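Local structure of glycosyl hydrolases family 2, sugar binding domain protein (Bacteroides uniformis str. 3978 T3 ii, 6D1P) at residues R106-K117 with V131-T142. The protein is a beta-glucuronidase of glycosyl hydrolase family 2 from a human gut bacterium, probably cleaving glucuronic acid from O-linked conjugates. Numbering follows the deposited sequence.
Sequences RTCLEFEGAGQK and VGGYDEWKADIT
Asp140 OD1 is gripped by three donors: Arg106 NH2, which reaches it from above the carboxylate plane at 3.1 Å, and the backbone N and OG1 of Thr142. The other oxygen, OD2, takes Arg106 NE on its syn side at 3.0 Å in a nearly straight bond, so the guanidinium holds the carboxylate side-on as a salt bridge, while Thr142 CB lies over one guanidinium face. Thr142 OG1 also accepts from Thr107 N at 2.6 Å, tying the Asx turn at the start of helix 142-149 to strand 106-111. From there the strands pair antiparallel through Leu109–Ala139 and Phe111–Trp137. Trp137 CG sits between its backbone N and carbonyl carbon (chi1 55°), which lays the indole over Phe111 in an offset stack, centroids 4.0 Å apart and planes at 7°. Val120 of strand 117-122 touches both side chains. Beyond the strands, a water between the two loops accepts from Ala114 N and lies 2.9 Å from Asp135 O. Gln116, after a cis peptide bond, donates NE2 to Tyr134 OH at 3.2 Å and also to Tyr187 O. Strand 137-140 is an edge strand of a four-stranded antiparallel sheet packed on the sheet containing 117-122 and 125-131, as in the jelly-roll-like beta-sandwich of family 2 sugar-binding domains.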
loop_
_atom_site.group_PDB
_atom_site.type_symbol
_atom_site.label_atom_id
_atom_site.label_comp_id
_atom_site.label_asym_id
_atom_site.label_seq_id
_atom_site.Cartn_x
_atom_site.Cartn_y
_atom_site.Cartn_z
ATOM N N ARG A 106 10.162 38.500 -2.623
ATOM C CA ARG A 106 9.777 37.248 -3.254
ATOM C C ARG A 106 9.783 36.125 -2.227
ATOM O O ARG A 106 10.630 36.092 -1.325
ATOM C CB ARG A 106 10.697 36.939 -4.434
ATOM C CG ARG A 106 10.713 38.073 -5.442
ATOM C CD ARG A 106 10.953 37.590 -6.852
ATOM N NE ARG A 106 9.905 36.692 -7.328
ATOM C CZ ARG A 106 8.724 37.092 -7.795
ATOM N NH1 ARG A 106 8.420 38.380 -7.832
ATOM N NH2 ARG A 106 7.837 36.198 -8.219
ATOM N N THR A 107 8.807 35.226 -2.348
ATOM C CA THR A 107 8.605 34.146 -1.392
ATOM C C THR A 107 8.776 32.818 -2.109
ATOM O O THR A 107 8.104 32.560 -3.113
ATOM C CB THR A 107 7.215 34.201 -0.733
ATOM O OG1 THR A 107 7.007 35.475 -0.118
ATOM C CG2 THR A 107 7.107 33.130 0.344
ATOM N N CYS A 108 9.657 31.976 -1.577
ATOM C CA CYS A 108 9.951 30.677 -2.159
ATOM C C CYS A 108 9.837 29.575 -1.122
ATOM O O CYS A 108 10.248 29.739 0.035
ATOM C CB CYS A 108 11.355 30.641 -2.756
ATOM S SG CYS A 108 11.490 31.614 -4.242
ATOM N N LEU A 109 9.287 28.448 -1.549
ATOM C CA LEU A 109 9.492 27.198 -0.841
ATOM C C LEU A 109 10.786 26.591 -1.358
ATOM O O LEU A 109 10.972 26.447 -2.571
ATOM C CB LEU A 109 8.323 26.250 -1.054
ATOM C CG LEU A 109 7.013 26.776 -0.475
ATOM C CD1 LEU A 109 5.877 25.834 -0.819
ATOM C CD2 LEU A 109 7.143 26.923 1.030
ATOM N N GLU A 110 11.690 26.292 -0.445
ATOM C CA GLU A 110 12.975 25.706 -0.767
ATOM C C GLU A 110 12.952 24.241 -0.363
ATOM O O GLU A 110 12.514 23.910 0.747
ATOM C CB GLU A 110 14.101 26.430 -0.029
ATOM C CG GLU A 110 15.007 27.241 -0.902
ATOM C CD GLU A 110 16.287 27.611 -0.182
ATOM O OE1 GLU A 110 16.467 27.148 0.969
ATOM O OE2 GLU A 110 17.110 28.338 -0.764
ATOM N N PHE A 111 13.440 23.376 -1.251
ATOM C CA PHE A 111 13.464 21.934 -1.023
ATOM C C PHE A 111 14.914 21.484 -0.978
ATOM O O PHE A 111 15.607 21.523 -2.001
ATOM C CB PHE A 111 12.699 21.189 -2.115
ATOM C CG PHE A 111 11.253 21.554 -2.188
ATOM C CD1 PHE A 111 10.843 22.624 -2.947
ATOM C CD2 PHE A 111 10.306 20.824 -1.497
ATOM C CE1 PHE A 111 9.513 22.966 -3.013
ATOM C CE2 PHE A 111 8.970 21.160 -1.557
ATOM C CZ PHE A 111 8.570 22.230 -2.309
ATOM N N GLU A 112 15.375 21.059 0.197
ATOM C CA GLU A 112 16.721 20.518 0.286
ATOM C C GLU A 112 16.790 19.110 -0.278
ATOM O O GLU A 112 17.892 18.613 -0.540
ATOM C CB GLU A 112 17.216 20.546 1.736
ATOM C CG GLU A 112 17.204 21.948 2.318
ATOM C CD GLU A 112 17.817 22.041 3.710
ATOM O OE1 GLU A 112 18.262 21.011 4.252
ATOM O OE2 GLU A 112 17.849 23.159 4.263
ATOM N N GLY A 113 15.640 18.471 -0.482
ATOM C CA GLY A 113 15.600 17.184 -1.145
ATOM C C GLY A 113 14.249 16.518 -1.015
ATOM O O GLY A 113 13.699 16.460 0.085
ATOM N N ALA A 114 13.704 16.011 -2.117
ATOM C CA ALA A 114 12.443 15.287 -2.080
ATOM C C ALA A 114 12.445 14.266 -3.205
ATOM O O ALA A 114 12.902 14.567 -4.313
ATOM C CB ALA A 114 11.251 16.239 -2.225
ATOM N N GLY A 115 11.922 13.072 -2.932
ATOM C CA GLY A 115 11.947 11.984 -3.893
ATOM C C GLY A 115 10.569 11.545 -4.358
ATOM O O GLY A 115 9.584 11.642 -3.619
ATOM N N GLN A 116 10.495 11.089 -5.607
ATOM C CA GLN A 116 11.554 11.277 -6.595
ATOM C C GLN A 116 11.130 12.413 -7.528
ATOM O O GLN A 116 11.924 13.297 -7.843
ATOM C CB GLN A 116 11.825 9.983 -7.369
ATOM C CG GLN A 116 12.375 8.850 -6.504
ATOM C CD GLN A 116 13.824 9.047 -6.197
ATOM O OE1 GLN A 116 14.565 9.524 -7.046
ATOM N NE2 GLN A 116 14.249 8.692 -4.978
ATOM N N LYS A 117 9.865 12.393 -7.943
ATOM C CA LYS A 117 9.253 13.496 -8.669
ATOM C C LYS A 117 8.360 14.275 -7.714
ATOM O O LYS A 117 7.702 13.686 -6.850
ATOM C CB LYS A 117 8.434 12.993 -9.865
ATOM C CG LYS A 117 9.134 11.961 -10.760
ATOM C CD LYS A 117 8.351 11.783 -12.073
ATOM C CE LYS A 117 9.097 10.944 -13.102
ATOM N NZ LYS A 117 9.258 9.580 -12.610
ATOM N N VAL A 131 12.175 16.693 -10.977
ATOM C CA VAL A 131 12.499 15.280 -11.148
ATOM C C VAL A 131 13.935 15.097 -10.686
ATOM O O VAL A 131 14.843 15.764 -11.195
ATOM C CB VAL A 131 12.324 14.805 -12.603
ATOM C CG1 VAL A 131 12.773 13.367 -12.729
ATOM C CG2 VAL A 131 10.852 14.946 -13.057
ATOM N N GLY A 132 14.139 14.205 -9.726
ATOM C CA GLY A 132 15.426 14.072 -9.088
ATOM C C GLY A 132 15.271 14.154 -7.586
ATOM O O GLY A 132 14.839 15.183 -7.058
ATOM N N GLY A 133 15.623 13.084 -6.886
ATOM C CA GLY A 133 15.381 13.016 -5.466
ATOM C C GLY A 133 16.501 13.501 -4.586
ATOM O O GLY A 133 16.432 13.307 -3.369
ATOM N N TYR A 134 17.542 14.116 -5.133
ATOM C CA TYR A 134 18.722 14.335 -4.303
ATOM C C TYR A 134 19.368 15.700 -4.448
ATOM O O TYR A 134 20.293 15.992 -3.687
ATOM C CB TYR A 134 19.766 13.247 -4.593
ATOM C CG TYR A 134 19.147 11.890 -4.511
ATOM C CD1 TYR A 134 18.988 11.265 -3.276
ATOM C CD2 TYR A 134 18.641 11.262 -5.650
ATOM C CE1 TYR A 134 18.358 10.031 -3.173
ATOM C CE2 TYR A 134 18.017 10.024 -5.556
ATOM C CZ TYR A 134 17.875 9.417 -4.314
ATOM O OH TYR A 134 17.261 8.186 -4.201
ATOM N N ASP A 135 18.937 16.538 -5.380
ATOM C CA ASP A 135 19.458 17.888 -5.518
ATOM C C ASP A 135 18.456 18.894 -4.954
ATOM O O ASP A 135 17.282 18.580 -4.731
ATOM C CB ASP A 135 19.765 18.200 -6.989
ATOM C CG ASP A 135 18.576 17.923 -7.916
ATOM O OD1 ASP A 135 17.681 17.129 -7.539
ATOM O OD2 ASP A 135 18.541 18.501 -9.025
ATOM N N GLU A 136 18.933 20.112 -4.723
ATOM C CA GLU A 136 18.103 21.165 -4.160
ATOM C C GLU A 136 17.456 21.967 -5.270
ATOM O O GLU A 136 18.018 22.130 -6.356
ATOM C CB GLU A 136 18.918 22.112 -3.285
ATOM C CG GLU A 136 19.755 21.419 -2.257
ATOM C CD GLU A 136 20.445 22.395 -1.340
ATOM O OE1 GLU A 136 20.809 23.492 -1.809
ATOM O OE2 GLU A 136 20.605 22.068 -0.152
ATOM N N TRP A 137 16.276 22.499 -4.968
ATOM C CA TRP A 137 15.494 23.247 -5.943
ATOM C C TRP A 137 14.492 24.076 -5.155
ATOM O O TRP A 137 14.305 23.870 -3.955
ATOM C CB TRP A 137 14.818 22.300 -6.946
ATOM C CG TRP A 137 13.978 21.233 -6.259
ATOM C CD1 TRP A 137 14.426 20.112 -5.619
ATOM C CD2 TRP A 137 12.550 21.201 -6.168
ATOM N NE1 TRP A 137 13.368 19.393 -5.124
ATOM C CE2 TRP A 137 12.203 20.041 -5.443
ATOM C CE3 TRP A 137 11.534 22.046 -6.614
ATOM C CZ2 TRP A 137 10.882 19.710 -5.150
ATOM C CZ3 TRP A 137 10.210 21.710 -6.323
ATOM C CH2 TRP A 137 9.903 20.556 -5.588
ATOM N N LYS A 138 13.846 25.018 -5.836
ATOM C CA LYS A 138 12.888 25.885 -5.167
ATOM C C LYS A 138 11.669 26.116 -6.055
ATOM O O LYS A 138 11.677 25.842 -7.256
ATOM C CB LYS A 138 13.525 27.221 -4.767
ATOM C CG LYS A 138 13.962 28.096 -5.937
ATOM C CD LYS A 138 14.561 29.403 -5.427
ATOM C CE LYS A 138 15.213 30.177 -6.541
ATOM N NZ LYS A 138 14.256 30.349 -7.673
ATOM N N ALA A 139 10.611 26.632 -5.436
ATOM C CA ALA A 139 9.383 27.015 -6.122
ATOM C C ALA A 139 9.020 28.425 -5.685
ATOM O O ALA A 139 8.849 28.680 -4.486
ATOM C CB ALA A 139 8.239 26.043 -5.808
ATOM N N ASP A 140 8.906 29.333 -6.648
ATOM C CA ASP A 140 8.607 30.731 -6.367
ATOM C C ASP A 140 7.092 30.891 -6.314
ATOM O O ASP A 140 6.420 30.869 -7.350
ATOM C CB ASP A 140 9.238 31.635 -7.429
ATOM C CG ASP A 140 9.303 33.096 -6.994
ATOM O OD1 ASP A 140 8.260 33.633 -6.565
ATOM O OD2 ASP A 140 10.404 33.705 -7.078
ATOM N N ILE A 141 6.546 31.051 -5.110
ATOM C CA ILE A 141 5.096 31.103 -4.949
ATOM C C ILE A 141 4.582 32.534 -4.861
ATOM O O ILE A 141 3.406 32.749 -4.545
ATOM C CB ILE A 141 4.651 30.290 -3.731
ATOM C CG1 ILE A 141 5.191 30.933 -2.460
ATOM C CG2 ILE A 141 5.132 28.852 -3.855
ATOM C CD1 ILE A 141 4.718 30.258 -1.220
ATOM N N THR A 142 5.430 33.513 -5.182
ATOM C CA THR A 142 5.125 34.917 -4.920
ATOM C C THR A 142 3.851 35.359 -5.632
ATOM O O THR A 142 2.944 35.927 -5.012
ATOM C CB THR A 142 6.320 35.785 -5.338
ATOM O OG1 THR A 142 7.465 35.425 -4.556
ATOM C CG2 THR A 142 6.026 37.255 -5.128
HETATM O O HOH W 1 14.994 16.837 -4.659
HETATM O O HOH W 2 16.272 10.569 -8.601
#